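Local coordinates for protein transcriptional regulator of the TetR/AcrR family (Thermobifida fusca YX, PDB 3DCF) that probably binds cis-regulatory DNA and regulates transcription as a two-subunit, all-helical member of the TetR/AcrR family, at residues T118-L123 and I185-W190; I86-L91 and R145-E150; H95-G100 and H109-E114; I154-Y159 and V175-L180; P101-E106 and T165-D170. One frame throughout, in Å; residues are numbered along the deposited sequence.

Contact 1: residues T118-L123 and I185-W190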
# COMPACT_ATOMS: atom_id res chain seq x y z
N THR A 118 -12.33 -9.69 2.35
CA THR A 118 -11.63 -9.93 3.62
C THR A 118 -10.93 -8.66 4.12
O THR A 118 -10.92 -8.44 5.33
CB THR A 118 -10.62 -11.09 3.52
OG1 THR A 118 -11.27 -12.23 2.95
CG2 THR A 118 -10.04 -11.46 4.90
N ILE A 119 -10.36 -7.86 3.20
CA ILE A 119 -9.69 -6.59 3.57
C ILE A 119 -10.70 -5.59 4.18
O ILE A 119 -10.48 -5.09 5.30
CB ILE A 119 -8.93 -5.88 2.38
CG1 ILE A 119 -7.80 -6.74 1.78
CG2 ILE A 119 -8.33 -4.55 2.82
CD1 ILE A 119 -6.73 -7.18 2.75
N LEU A 120 -11.80 -5.34 3.45
CA LEU A 120 -12.86 -4.39 3.87
C LEU A 120 -13.56 -4.76 5.19
O LEU A 120 -14.06 -3.87 5.90
CB LEU A 120 -13.89 -4.17 2.75
CG LEU A 120 -13.37 -3.61 1.42
CD1 LEU A 120 -14.51 -3.51 0.43
CD2 LEU A 120 -12.66 -2.25 1.56
N ARG A 121 -13.60 -6.06 5.50
CA ARG A 121 -14.15 -6.60 6.75
C ARG A 121 -13.15 -6.56 7.93
O ARG A 121 -13.57 -6.54 9.10
CB ARG A 121 -14.64 -8.05 6.57
CG ARG A 121 -15.91 -8.18 5.78
CD ARG A 121 -16.24 -9.63 5.53
NE ARG A 121 -17.61 -9.78 5.03
CZ ARG A 121 -18.04 -9.51 3.79
NH1 ARG A 121 -17.22 -9.05 2.84
NH2 ARG A 121 -19.33 -9.70 3.49
N ASN A 122 -11.85 -6.59 7.65
CA ASN A 122 -10.81 -6.60 8.69
C ASN A 122 -9.85 -5.44 8.47
O ASN A 122 -8.64 -5.63 8.37
CB ASN A 122 -10.06 -7.94 8.70
CG ASN A 122 -10.99 -9.15 8.84
OD1 ASN A 122 -11.15 -9.70 9.94
ND2 ASN A 122 -11.62 -9.55 7.74
N LEU A 123 -10.42 -4.22 8.41
CA LEU A 123 -9.64 -3.00 8.13
C LEU A 123 -8.57 -2.69 9.19
O LEU A 123 -7.41 -2.41 8.82
CB LEU A 123 -10.56 -1.79 7.87
CG LEU A 123 -11.34 -1.79 6.54
CD1 LEU A 123 -12.54 -0.82 6.59
CD2 LEU A 123 -10.42 -1.48 5.36
N ILE A 185 -5.30 -4.58 -1.53
CA ILE A 185 -4.81 -4.20 -0.19
C ILE A 185 -4.89 -2.69 0.09
O ILE A 185 -5.35 -2.29 1.15
CB ILE A 185 -3.35 -4.72 0.04
CG1 ILE A 185 -3.31 -6.26 0.06
CG2 ILE A 185 -2.78 -4.20 1.38
CD1 ILE A 185 -1.93 -6.87 -0.15
N TRP A 186 -4.51 -1.86 -0.88
CA TRP A 186 -4.47 -0.37 -0.74
C TRP A 186 -5.78 0.28 -0.25
O TRP A 186 -5.78 1.39 0.28
CB TRP A 186 -4.02 0.29 -2.05
CG TRP A 186 -3.56 1.71 -1.93
CD1 TRP A 186 -4.17 2.83 -2.42
CD2 TRP A 186 -2.36 2.15 -1.27
NE1 TRP A 186 -3.42 3.94 -2.12
CE2 TRP A 186 -2.31 3.57 -1.41
CE3 TRP A 186 -1.33 1.50 -0.57
CZ2 TRP A 186 -1.26 4.34 -0.89
CZ3 TRP A 186 -0.27 2.27 -0.04
CH2 TRP A 186 -0.25 3.68 -0.21
N THR A 187 -6.91 -0.43 -0.46
CA THR A 187 -8.22 -0.03 0.08
C THR A 187 -8.18 0.31 1.58
O THR A 187 -8.95 1.18 2.00
CB THR A 187 -9.28 -1.12 -0.15
OG1 THR A 187 -8.84 -2.34 0.45
CG2 THR A 187 -9.54 -1.36 -1.64
N TYR A 188 -7.30 -0.33 2.37
CA TYR A 188 -7.22 -0.04 3.83
C TYR A 188 -6.81 1.41 4.12
O TYR A 188 -7.19 1.94 5.16
CB TYR A 188 -6.36 -1.06 4.63
CG TYR A 188 -4.85 -0.82 4.74
CD1 TYR A 188 -4.31 0.05 5.71
CD2 TYR A 188 -3.94 -1.53 3.92
CE1 TYR A 188 -2.90 0.25 5.82
CE2 TYR A 188 -2.54 -1.34 4.03
CZ TYR A 188 -2.03 -0.46 4.98
OH TYR A 188 -0.67 -0.31 5.04
N ARG A 189 -6.04 2.03 3.23
CA ARG A 189 -5.64 3.45 3.38
C ARG A 189 -6.69 4.47 2.91
O ARG A 189 -6.71 5.57 3.46
CB ARG A 189 -4.28 3.74 2.72
CG ARG A 189 -3.07 3.18 3.50
CD ARG A 189 -1.75 3.86 3.11
NE ARG A 189 -1.60 5.26 3.58
CZ ARG A 189 -1.85 6.40 2.89
NH1 ARG A 189 -2.32 6.40 1.64
NH2 ARG A 189 -1.62 7.58 3.48
N TRP A 190 -7.56 4.11 1.95
CA TRP A 190 -8.58 5.05 1.41
C TRP A 190 -10.08 4.74 1.68
O TRP A 190 -10.87 5.69 1.74
CB TRP A 190 -8.37 5.30 -0.09
CG TRP A 190 -8.65 4.16 -1.02
CD1 TRP A 190 -7.74 3.29 -1.52
CD2 TRP A 190 -9.92 3.78 -1.57
NE1 TRP A 190 -8.36 2.39 -2.35
CE2 TRP A 190 -9.70 2.66 -2.40
CE3 TRP A 190 -11.23 4.29 -1.44
CZ2 TRP A 190 -10.74 2.03 -3.11
CZ3 TRP A 190 -12.28 3.65 -2.14
CH2 TRP A 190 -12.02 2.53 -2.96

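Contact 2: residues I86-L91 and R145-E150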
# COMPACT_ATOMS: atom_id res chain seq x y z
N ILE A 86 -7.34 -14.91 12.36
CA ILE A 86 -7.96 -14.25 11.16
C ILE A 86 -7.13 -14.51 9.88
O ILE A 86 -7.72 -14.74 8.82
CB ILE A 86 -8.19 -12.70 11.36
CG1 ILE A 86 -9.19 -12.42 12.49
CG2 ILE A 86 -8.75 -12.05 10.09
CD1 ILE A 86 -9.24 -10.95 12.91
N VAL A 87 -5.80 -14.48 9.99
CA VAL A 87 -4.89 -14.83 8.88
C VAL A 87 -5.02 -16.31 8.54
O VAL A 87 -5.04 -16.65 7.36
CB VAL A 87 -3.38 -14.49 9.18
CG1 VAL A 87 -2.44 -15.04 8.09
CG2 VAL A 87 -3.19 -12.98 9.33
N ASP A 88 -5.12 -17.17 9.57
CA ASP A 88 -5.24 -18.63 9.37
C ASP A 88 -6.55 -19.03 8.64
O ASP A 88 -6.51 -19.85 7.72
CB ASP A 88 -5.07 -19.39 10.72
CG ASP A 88 -4.80 -20.88 10.55
OD1 ASP A 88 -3.94 -21.26 9.74
OD2 ASP A 88 -5.40 -21.69 11.28
N GLU A 89 -7.69 -18.43 9.03
CA GLU A 89 -8.98 -18.71 8.35
C GLU A 89 -9.06 -18.15 6.92
O GLU A 89 -9.61 -18.81 6.03
CB GLU A 89 -10.20 -18.19 9.12
CG GLU A 89 -10.67 -19.06 10.29
CD GLU A 89 -12.14 -18.79 10.67
OE1 GLU A 89 -12.61 -17.64 10.49
OE2 GLU A 89 -12.83 -19.74 11.12
N ALA A 90 -8.58 -16.91 6.74
CA ALA A 90 -8.53 -16.24 5.42
C ALA A 90 -7.70 -17.04 4.41
O ALA A 90 -8.10 -17.18 3.25
CB ALA A 90 -7.97 -14.81 5.55
N LEU A 91 -6.58 -17.58 4.87
CA LEU A 91 -5.70 -18.39 4.05
C LEU A 91 -6.33 -19.75 3.68
O LEU A 91 -6.07 -20.25 2.58
CB LEU A 91 -4.33 -18.50 4.73
CG LEU A 91 -3.16 -19.21 4.04
CD1 LEU A 91 -1.82 -18.55 4.41
CD2 LEU A 91 -3.19 -20.72 4.36
N ARG A 145 5.56 -13.16 7.70
CA ARG A 145 6.24 -13.22 6.38
C ARG A 145 5.94 -14.54 5.66
O ARG A 145 5.72 -14.53 4.45
CB ARG A 145 7.76 -12.99 6.49
CG ARG A 145 8.21 -11.62 7.07
CD ARG A 145 7.69 -10.36 6.32
NE ARG A 145 6.26 -10.11 6.53
CZ ARG A 145 5.71 -9.45 7.55
NH1 ARG A 145 6.44 -8.90 8.52
NH2 ARG A 145 4.37 -9.33 7.60
N LYS A 146 5.91 -15.65 6.40
CA LYS A 146 5.60 -16.97 5.84
C LYS A 146 4.17 -17.03 5.28
O LYS A 146 3.97 -17.61 4.21
CB LYS A 146 5.82 -18.07 6.88
CG LYS A 146 5.48 -19.53 6.46
CD LYS A 146 6.06 -20.58 7.44
CE LYS A 146 5.55 -20.41 8.90
NZ LYS A 146 6.19 -21.33 9.90
N ARG A 147 3.20 -16.42 5.97
CA ARG A 147 1.79 -16.42 5.49
C ARG A 147 1.62 -15.54 4.25
O ARG A 147 0.89 -15.92 3.34
CB ARG A 147 0.76 -16.04 6.58
CG ARG A 147 0.90 -16.73 7.96
CD ARG A 147 1.37 -18.21 7.96
NE ARG A 147 0.38 -19.11 7.38
CZ ARG A 147 -0.69 -19.61 8.01
NH1 ARG A 147 -0.97 -19.31 9.28
NH2 ARG A 147 -1.51 -20.43 7.34
N GLU A 148 2.29 -14.37 4.22
CA GLU A 148 2.32 -13.50 3.02
C GLU A 148 2.86 -14.27 1.80
O GLU A 148 2.31 -14.16 0.70
CB GLU A 148 3.20 -12.24 3.20
CG GLU A 148 2.65 -11.08 4.04
CD GLU A 148 3.36 -9.72 3.73
OE1 GLU A 148 3.46 -9.32 2.54
OE2 GLU A 148 3.78 -9.01 4.66
N ARG A 149 3.96 -15.03 2.01
CA ARG A 149 4.57 -15.86 0.96
C ARG A 149 3.63 -16.92 0.37
O ARG A 149 3.66 -17.13 -0.84
CB ARG A 149 5.88 -16.54 1.42
CG ARG A 149 7.10 -15.63 1.39
CD ARG A 149 8.42 -16.40 1.52
NE ARG A 149 8.61 -16.96 2.86
CZ ARG A 149 9.08 -16.31 3.93
NH1 ARG A 149 9.43 -15.02 3.88
NH2 ARG A 149 9.20 -16.96 5.09
N GLU A 150 2.82 -17.57 1.22
CA GLU A 150 1.83 -18.58 0.77
C GLU A 150 0.79 -17.98 -0.17
O GLU A 150 0.56 -18.56 -1.22
CB GLU A 150 1.13 -19.28 1.94
CG GLU A 150 2.03 -20.23 2.71
CD GLU A 150 1.36 -20.83 3.94
OE1 GLU A 150 0.12 -21.00 3.93
OE2 GLU A 150 2.11 -21.14 4.91
O HOH W 1 -2.22 -22.99 9.21
O HOH W 2 -4.56 -21.85 7.24

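Contact 3: residues H95-G100 and H109-E114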
# COMPACT_ATOMS: atom_id res chain seq x y z
N HIS A 95 -6.90 -21.09 -0.15
CA HIS A 95 -6.50 -22.44 -0.66
C HIS A 95 -7.65 -23.22 -1.32
O HIS A 95 -7.45 -23.81 -2.39
CB HIS A 95 -5.90 -23.34 0.45
CG HIS A 95 -4.42 -23.18 0.64
ND1 HIS A 95 -3.86 -22.50 1.70
CD2 HIS A 95 -3.38 -23.64 -0.10
CE1 HIS A 95 -2.54 -22.54 1.61
NE2 HIS A 95 -2.22 -23.22 0.52
N ALA A 96 -8.82 -23.21 -0.66
CA ALA A 96 -10.04 -23.89 -1.12
C ALA A 96 -10.46 -23.45 -2.54
O ALA A 96 -10.75 -24.29 -3.39
CB ALA A 96 -11.19 -23.66 -0.14
N ILE A 97 -10.44 -22.13 -2.78
CA ILE A 97 -10.76 -21.53 -4.09
C ILE A 97 -9.69 -21.88 -5.13
O ILE A 97 -10.04 -22.27 -6.24
CB ILE A 97 -10.91 -19.97 -4.00
CG1 ILE A 97 -12.10 -19.59 -3.12
CG2 ILE A 97 -11.13 -19.37 -5.38
CD1 ILE A 97 -12.16 -18.10 -2.76
N ALA A 98 -8.42 -21.72 -4.77
CA ALA A 98 -7.30 -22.07 -5.66
C ALA A 98 -7.18 -23.59 -5.97
O ALA A 98 -6.75 -23.95 -7.06
CB ALA A 98 -5.99 -21.55 -5.11
N ALA A 99 -7.57 -24.45 -5.02
CA ALA A 99 -7.58 -25.93 -5.20
C ALA A 99 -8.93 -26.52 -5.67
O ALA A 99 -9.06 -27.75 -5.74
CB ALA A 99 -7.14 -26.62 -3.90
N GLY A 100 -9.91 -25.67 -5.98
CA GLY A 100 -11.26 -26.06 -6.43
C GLY A 100 -11.48 -25.98 -7.94
O GLY A 100 -10.50 -25.95 -8.72
N HIS A 109 -9.93 -14.55 -10.55
CA HIS A 109 -11.02 -13.61 -10.28
C HIS A 109 -11.69 -13.85 -8.92
O HIS A 109 -11.86 -12.90 -8.13
CB HIS A 109 -12.05 -13.62 -11.41
CG HIS A 109 -13.25 -12.77 -11.13
ND1 HIS A 109 -13.27 -11.41 -11.31
CD2 HIS A 109 -14.48 -13.11 -10.66
CE1 HIS A 109 -14.45 -10.93 -10.97
NE2 HIS A 109 -15.21 -11.94 -10.57
N ALA A 110 -12.05 -15.11 -8.66
CA ALA A 110 -12.68 -15.51 -7.39
C ALA A 110 -11.78 -15.18 -6.18
O ALA A 110 -12.29 -14.73 -5.16
CB ALA A 110 -13.02 -17.00 -7.39
N LEU A 111 -10.47 -15.40 -6.32
CA LEU A 111 -9.49 -15.08 -5.26
C LEU A 111 -9.43 -13.58 -4.92
O LEU A 111 -9.34 -13.23 -3.74
CB LEU A 111 -8.07 -15.59 -5.62
CG LEU A 111 -7.81 -17.10 -5.64
CD1 LEU A 111 -6.46 -17.40 -6.33
CD2 LEU A 111 -7.86 -17.68 -4.23
N LEU A 112 -9.49 -12.73 -5.95
CA LEU A 112 -9.47 -11.26 -5.77
C LEU A 112 -10.72 -10.70 -5.08
O LEU A 112 -10.62 -9.78 -4.25
CB LEU A 112 -9.24 -10.55 -7.12
CG LEU A 112 -7.84 -10.73 -7.72
CD1 LEU A 112 -7.79 -10.20 -9.18
CD2 LEU A 112 -6.75 -10.06 -6.85
N VAL A 113 -11.90 -11.23 -5.44
CA VAL A 113 -13.19 -10.83 -4.81
C VAL A 113 -13.17 -11.22 -3.33
O VAL A 113 -13.60 -10.45 -2.47
CB VAL A 113 -14.41 -11.53 -5.47
CG1 VAL A 113 -15.71 -11.22 -4.71
CG2 VAL A 113 -14.54 -11.16 -6.96
N GLU A 114 -12.69 -12.43 -3.05
CA GLU A 114 -12.54 -12.96 -1.69
C GLU A 114 -11.52 -12.15 -0.87
O GLU A 114 -11.81 -11.81 0.27
CB GLU A 114 -12.11 -14.45 -1.74
CG GLU A 114 -11.79 -15.12 -0.40
CD GLU A 114 -12.87 -14.91 0.65
OE1 GLU A 114 -14.06 -15.16 0.37
OE2 GLU A 114 -12.53 -14.48 1.76

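Contact 4: residues I154-Y159 and V175-L180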
# COMPACT_ATOMS: atom_id res chain seq x y z
N ILE A 154 0.55 -19.17 -4.23
CA ILE A 154 -0.70 -19.79 -4.75
C ILE A 154 -1.15 -19.05 -6.02
O ILE A 154 -1.46 -19.69 -7.03
CB ILE A 154 -1.87 -19.76 -3.70
CG1 ILE A 154 -1.59 -20.67 -2.50
CG2 ILE A 154 -3.17 -20.25 -4.33
CD1 ILE A 154 -2.51 -20.41 -1.31
N MSE A 155 -1.17 -17.72 -5.95
CA MSE A 155 -1.55 -16.91 -7.09
C MSE A 155 -0.48 -16.87 -8.20
O MSE A 155 -0.84 -16.79 -9.38
CB MSE A 155 -1.94 -15.50 -6.64
CG MSE A 155 -2.36 -14.61 -7.79
SE MSE A 155 -3.56 -13.21 -7.29
CE MSE A 155 -5.10 -14.32 -6.72
N GLN A 156 0.81 -16.92 -7.84
CA GLN A 156 1.92 -16.94 -8.84
C GLN A 156 1.80 -18.12 -9.80
O GLN A 156 1.83 -17.93 -11.02
CB GLN A 156 3.32 -16.97 -8.21
CG GLN A 156 3.88 -15.62 -7.85
CD GLN A 156 5.28 -15.69 -7.23
OE1 GLN A 156 5.88 -16.77 -7.11
NE2 GLN A 156 5.80 -14.54 -6.84
N ARG A 157 1.69 -19.32 -9.22
CA ARG A 157 1.54 -20.57 -10.00
C ARG A 157 0.30 -20.54 -10.89
O ARG A 157 0.35 -20.95 -12.06
CB ARG A 157 1.50 -21.80 -9.09
CG ARG A 157 2.80 -22.05 -8.32
CD ARG A 157 2.77 -23.39 -7.55
NE ARG A 157 1.77 -23.43 -6.47
CZ ARG A 157 1.95 -23.06 -5.20
NH1 ARG A 157 3.13 -22.60 -4.75
NH2 ARG A 157 0.93 -23.16 -4.34
N LEU A 158 -0.79 -20.00 -10.34
CA LEU A 158 -2.09 -19.90 -11.01
C LEU A 158 -2.06 -18.88 -12.18
O LEU A 158 -2.76 -19.09 -13.19
CB LEU A 158 -3.19 -19.55 -9.97
CG LEU A 158 -4.56 -20.17 -10.08
CD1 LEU A 158 -4.43 -21.70 -9.96
CD2 LEU A 158 -5.47 -19.63 -8.95
N TYR A 159 -1.29 -17.79 -12.05
CA TYR A 159 -1.15 -16.79 -13.13
C TYR A 159 -0.30 -17.36 -14.30
O TYR A 159 -0.59 -17.05 -15.46
CB TYR A 159 -0.60 -15.44 -12.61
CG TYR A 159 -0.81 -14.31 -13.59
CD1 TYR A 159 0.11 -14.05 -14.63
CD2 TYR A 159 -1.93 -13.48 -13.51
CE1 TYR A 159 -0.09 -13.01 -15.55
CE2 TYR A 159 -2.14 -12.43 -14.43
CZ TYR A 159 -1.22 -12.20 -15.46
OH TYR A 159 -1.41 -11.18 -16.37
N VAL A 175 5.01 -9.94 -10.95
CA VAL A 175 4.56 -8.54 -11.13
C VAL A 175 3.03 -8.42 -11.14
O VAL A 175 2.49 -7.49 -10.52
CB VAL A 175 5.12 -7.89 -12.43
CG1 VAL A 175 4.56 -6.45 -12.64
CG2 VAL A 175 6.64 -7.89 -12.41
N ALA A 176 2.35 -9.33 -11.84
CA ALA A 176 0.89 -9.35 -11.89
C ALA A 176 0.32 -9.58 -10.50
O ALA A 176 -0.49 -8.79 -10.04
CB ALA A 176 0.36 -10.41 -12.88
N THR A 177 0.79 -10.64 -9.84
CA THR A 177 0.34 -11.05 -8.49
C THR A 177 0.47 -9.94 -7.42
O THR A 177 -0.50 -9.66 -6.70
CB THR A 177 1.07 -12.36 -8.04
OG1 THR A 177 0.85 -13.36 -9.04
CG2 THR A 177 0.59 -12.88 -6.66
N ALA A 178 1.64 -9.30 -7.33
CA ALA A 178 1.88 -8.18 -6.39
C ALA A 178 1.06 -6.93 -6.73
O ALA A 178 0.64 -6.20 -5.82
CB ALA A 178 3.39 -7.82 -6.32
N THR A 179 0.85 -6.68 -8.02
CA THR A 179 0.06 -5.53 -8.50
C THR A 179 -1.44 -5.71 -8.24
O THR A 179 -2.11 -4.77 -7.78
CB THR A 179 0.32 -5.25 -10.01
OG1 THR A 179 1.71 -4.93 -10.21
CG2 THR A 179 -0.56 -4.08 -10.52
N LEU A 180 -1.96 -6.91 -8.55
CA LEU A 180 -3.39 -7.21 -8.37
C LEU A 180 -3.76 -7.26 -6.88
O LEU A 180 -4.76 -6.66 -6.47
CB LEU A 180 -3.79 -8.53 -9.07
CG LEU A 180 -3.68 -8.68 -10.60
CD1 LEU A 180 -3.94 -10.17 -10.99
CD2 LEU A 180 -4.61 -7.71 -11.36

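Contact 5: residues P101-E106 and T165-D170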
# COMPACT_ATOMS: atom_id res chain seq x y z
N PRO A 101 -12.76 -25.95 -8.38
CA PRO A 101 -13.06 -25.91 -9.81
C PRO A 101 -12.83 -24.54 -10.49
O PRO A 101 -12.62 -23.51 -9.81
CB PRO A 101 -14.55 -26.30 -9.88
CG PRO A 101 -15.00 -26.51 -8.49
CD PRO A 101 -14.00 -25.91 -7.59
N GLY A 102 -12.90 -24.58 -11.82
CA GLY A 102 -12.76 -23.41 -12.70
C GLY A 102 -11.41 -23.36 -13.38
O GLY A 102 -10.49 -24.09 -13.00
N SER A 103 -11.30 -22.53 -14.41
CA SER A 103 -10.02 -22.30 -15.10
C SER A 103 -9.16 -21.41 -14.18
O SER A 103 -9.71 -20.81 -13.24
CB SER A 103 -10.24 -21.61 -16.45
OG SER A 103 -10.91 -20.36 -16.31
N PRO A 104 -7.83 -21.34 -14.43
CA PRO A 104 -6.98 -20.42 -13.64
C PRO A 104 -7.43 -18.94 -13.62
O PRO A 104 -7.36 -18.30 -12.56
CB PRO A 104 -5.61 -20.56 -14.32
CG PRO A 104 -5.63 -21.93 -14.92
CD PRO A 104 -7.03 -22.14 -15.38
N GLY A 105 -7.91 -18.42 -14.75
CA GLY A 105 -8.45 -17.04 -14.87
C GLY A 105 -9.74 -16.80 -14.09
O GLY A 105 -10.00 -15.67 -13.66
N GLU A 106 -10.57 -17.85 -13.97
CA GLU A 106 -11.82 -17.82 -13.16
C GLU A 106 -11.48 -17.86 -11.66
O GLU A 106 -12.09 -17.12 -10.87
CB GLU A 106 -12.76 -18.97 -13.54
CG GLU A 106 -13.42 -18.76 -14.92
CD GLU A 106 -14.11 -19.99 -15.51
OE1 GLU A 106 -13.87 -21.15 -15.08
OE2 GLU A 106 -14.89 -19.78 -16.47
N THR A 165 -1.79 -21.09 -21.36
CA THR A 165 -2.95 -21.50 -22.18
C THR A 165 -3.65 -20.36 -22.98
O THR A 165 -4.70 -20.58 -23.60
CB THR A 165 -3.99 -22.16 -21.25
OG1 THR A 165 -4.41 -21.21 -20.27
CG2 THR A 165 -3.38 -23.38 -20.53
N GLY A 166 -3.07 -19.15 -22.98
CA GLY A 166 -3.65 -18.00 -23.67
C GLY A 166 -4.82 -17.27 -23.02
O GLY A 166 -5.38 -16.37 -23.63
N GLU A 167 -5.18 -17.61 -21.78
CA GLU A 167 -6.31 -16.94 -21.08
C GLU A 167 -5.95 -15.59 -20.44
O GLU A 167 -6.82 -14.69 -20.38
CB GLU A 167 -6.87 -17.87 -20.00
CG GLU A 167 -8.15 -17.40 -19.28
CD GLU A 167 -8.66 -18.40 -18.25
OE1 GLU A 167 -7.91 -19.32 -17.85
OE2 GLU A 167 -9.81 -18.27 -17.82
N LEU A 168 -4.70 -15.45 -19.96
CA LEU A 168 -4.23 -14.25 -19.23
C LEU A 168 -3.14 -13.44 -19.93
O LEU A 168 -2.33 -14.01 -20.67
CB LEU A 168 -3.69 -14.66 -17.85
CG LEU A 168 -4.62 -15.50 -16.97
CD1 LEU A 168 -3.94 -15.77 -15.64
CD2 LEU A 168 -5.97 -14.85 -16.76
N LEU A 169 -3.11 -12.13 -19.65
CA LEU A 169 -2.12 -11.18 -20.23
C LEU A 169 -0.70 -11.65 -19.95
O LEU A 169 -0.37 -11.95 -18.79
CB LEU A 169 -2.29 -9.75 -19.66
CG LEU A 169 -1.40 -8.65 -20.28
CD1 LEU A 169 -1.84 -8.34 -21.71
CD2 LEU A 169 -1.42 -7.38 -19.45
N ASP A 170 0.12 -11.69 -20.99
CA ASP A 170 1.49 -12.19 -20.90
C ASP A 170 2.42 -11.15 -20.24
O ASP A 170 3.08 -10.36 -20.92
CB ASP A 170 1.99 -12.69 -22.29
CG ASP A 170 3.20 -13.66 -22.21
OD1 ASP A 170 4.01 -13.65 -21.25
OD2 ASP A 170 3.34 -14.47 -23.16

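Contact 1: residues T118-L123 and I185-W190
I119 meets I185, T187 and Y188 largely through its methyl branches. Its CB stands 4.0 Å from T187 OG1, and from there the chain divides. With CG1 set beside the backbone N (chi1 -61°), CG2 is left anti to it and reaches T187 obliquely, to 3.3 Å from OG1; it also lies 4.1 Å from the carbonyl oxygen I185 O and borders CB of Y188. The other branch runs through CG1 to CD1, which ends 4.4 Å from I185 CG1. The hydroxyl of T187 is not spent on these apolar neighbours, since it hydrogen-bonds A184 O. In this way the end of helix 104-121 is packed against the junction of helix 173-185 and the short helix 187-190 within a C-terminal domain of the tetracycline-repressor type. L120 crosses T187 at about a right angle, bringing CD2 within 4.0 Å of its CB, and continues onto A199 and V203 of helix 199-212. L123, which opens helix 123-130, places CD2 3.8 Å from Y188 CA, while the tyrosine side chain also packs on N126 and T127 of that helix.

Contact 2: residues I86-L91 and R145-E150
R147 reaches over to V87, D88 and L91 by folding rather than stretching. Its side chain bends at both chi2 (-37°) and chi3 (-67°), which lays CB and CG against V87 CG1, 3.7 Å from each, and carries the guanidinium on toward D88. There NH2 forms a salt bridge with D88 OD1 at 3.5 Å. The carboxylate oxygen sits at the edge of the guanidinium, although the two planes are turned 57° apart. A water gives a hydrogen bond to D88 OD1 and accepts a weak one from R147 NH2. L91 crosses the arginine at about a right angle, its CD2 3.4 Å from NH2 and its CD1 beside E150. With R147 cut back to an alanine, D88 would probably lose its cross-helix countercharge, and the V87 and L91 methyls part of their cover. E150 is a longer ionic partner, its OE2 3.6 Å from R147 NE. With the two helix axes 11.2 Å apart and only 15° from parallel, D88, R147 and E150 make a surface salt-bridge network between helices 75-98 and 138-164.

Contact 3: residues H95-G100 and H109-E114
The flat group nearest the I97 contact, the carboxylate of E114, is turned to other partners: its oxygens form salt bridges with R93 and R117, while the methylenes CB and CG take up I97 CD1, at 3.8 Å from CB. The H109 ring takes no part; V113 CG2 rests over one of its faces, 3.7 Å above the plane and offset toward the rim, and the histidine side chain also packs on Y214 of the second subunit. What joins the segments is therefore aliphatic. I97 supplies three atoms to it: CG2 touches A110 CB at 3.6 Å; CB lies 3.8 Å from L111 CD2; and CD1 reaches E114. The side chains of I97 and L111 slide past each other in opposite directions. Were I97 a mere alanine, a gap is likely to open facing A110, and the E114 methylenes would lose their contact with CD1. A98 adds a looser touch on L111. The whole is a helical hairpin, helices 75-98 and 104-121 held together close to the short connection between them.

Contact 4: residues I154-Y159 and V175-L180
This is a buried, mostly apolar helix-helix packing in which Y159 and M155 of helix 138-164 meet A176 and T177 of helix 173-185, at a steep angle of 127° between the segment axes. Its centrepiece is a CH-pi contact: A176 CB sits over the centre of the Y159 ring, 3.6 Å from the centroid and 14° off the normal. A chi1 of -164° swings the ring to the side opposite the backbone N, and its OH is fixed by a hydrogen bond to L169 O in the following loop. M155, a selenomethionine in the crystal, slides past T177 in the opposite direction, so that CG lies 3.6 Å from T177 CG2. T177 OG1 also approaches Q156 CA, to 3.7 Å, yet its hydrogen bond goes to P173 O within its own helix. Around these two helices, M155 continues onto F94 of helix 75-98 and L111 of helix 104-121, while A178 and T179 pack on W190 and I206 of the second subunit, so helix 173-185 packs on helix 138-164 and also forms part of the subunit interface.

Contact 5: residues P101-E106 and T165-D170
E167 brings its carboxylate to S103 and G105, where helix 104-121 begins. The side chain is extended, with both chi1 (-173°) and chi2 (178°) close to fully trans, so the acid group is delivered at full length from the loop. Its two oxygens divide the work. S103 OG donates to E167 OE2 at 2.8 Å, using the syn lone pair of that oxygen, while G105 N gives E167 OE1 a weak bond at 3.2 Å. S103 is itself the N-cap: its OG accepts a weak bond from E106 N, and E106 OE1 accepts from S103 N at 3.0 Å, which completes a capping box. P104 lies obliquely across the glutamate, P104 CD being 3.9 Å from E167 OE1. G105 suits its place, for a CB would point at E167 and collide with OE2; L168 CD2 lies 3.8 Å from G105 CA. The carboxylate thus faces a helix N-terminus with its N-H groups, which would be expected to stabilise the negative charge of E167. The like charge of E106, whose OE2 is 5.5 Å from E167 OE2, would partly oppose that effect.

Contacts 1 and 4 are the buried ones, built on methyl and methylene contacts, to which contact 4 adds an aromatic ring; their threonine hydroxyls bond within or next to their own helices. Contact 3 is partly buried and likewise aliphatic, and it meets contact 4 directly where L111 and A98 pack on M155, L158 and I154. Contacts 2 and 5 lie at the surface and carry polar chemistry: a salt-bridge network with waters beside aliphatic packing in one, hydrogen bonds to a carboxylate at a capped helix start in the other. Helix 104-121 serves contacts 1, 3 and 5, helix 75-98 contacts 2 and 3, and helix 138-164 contacts 2 and 4. Packing of L158 O on P104 CB joins contact 4 to contact 5.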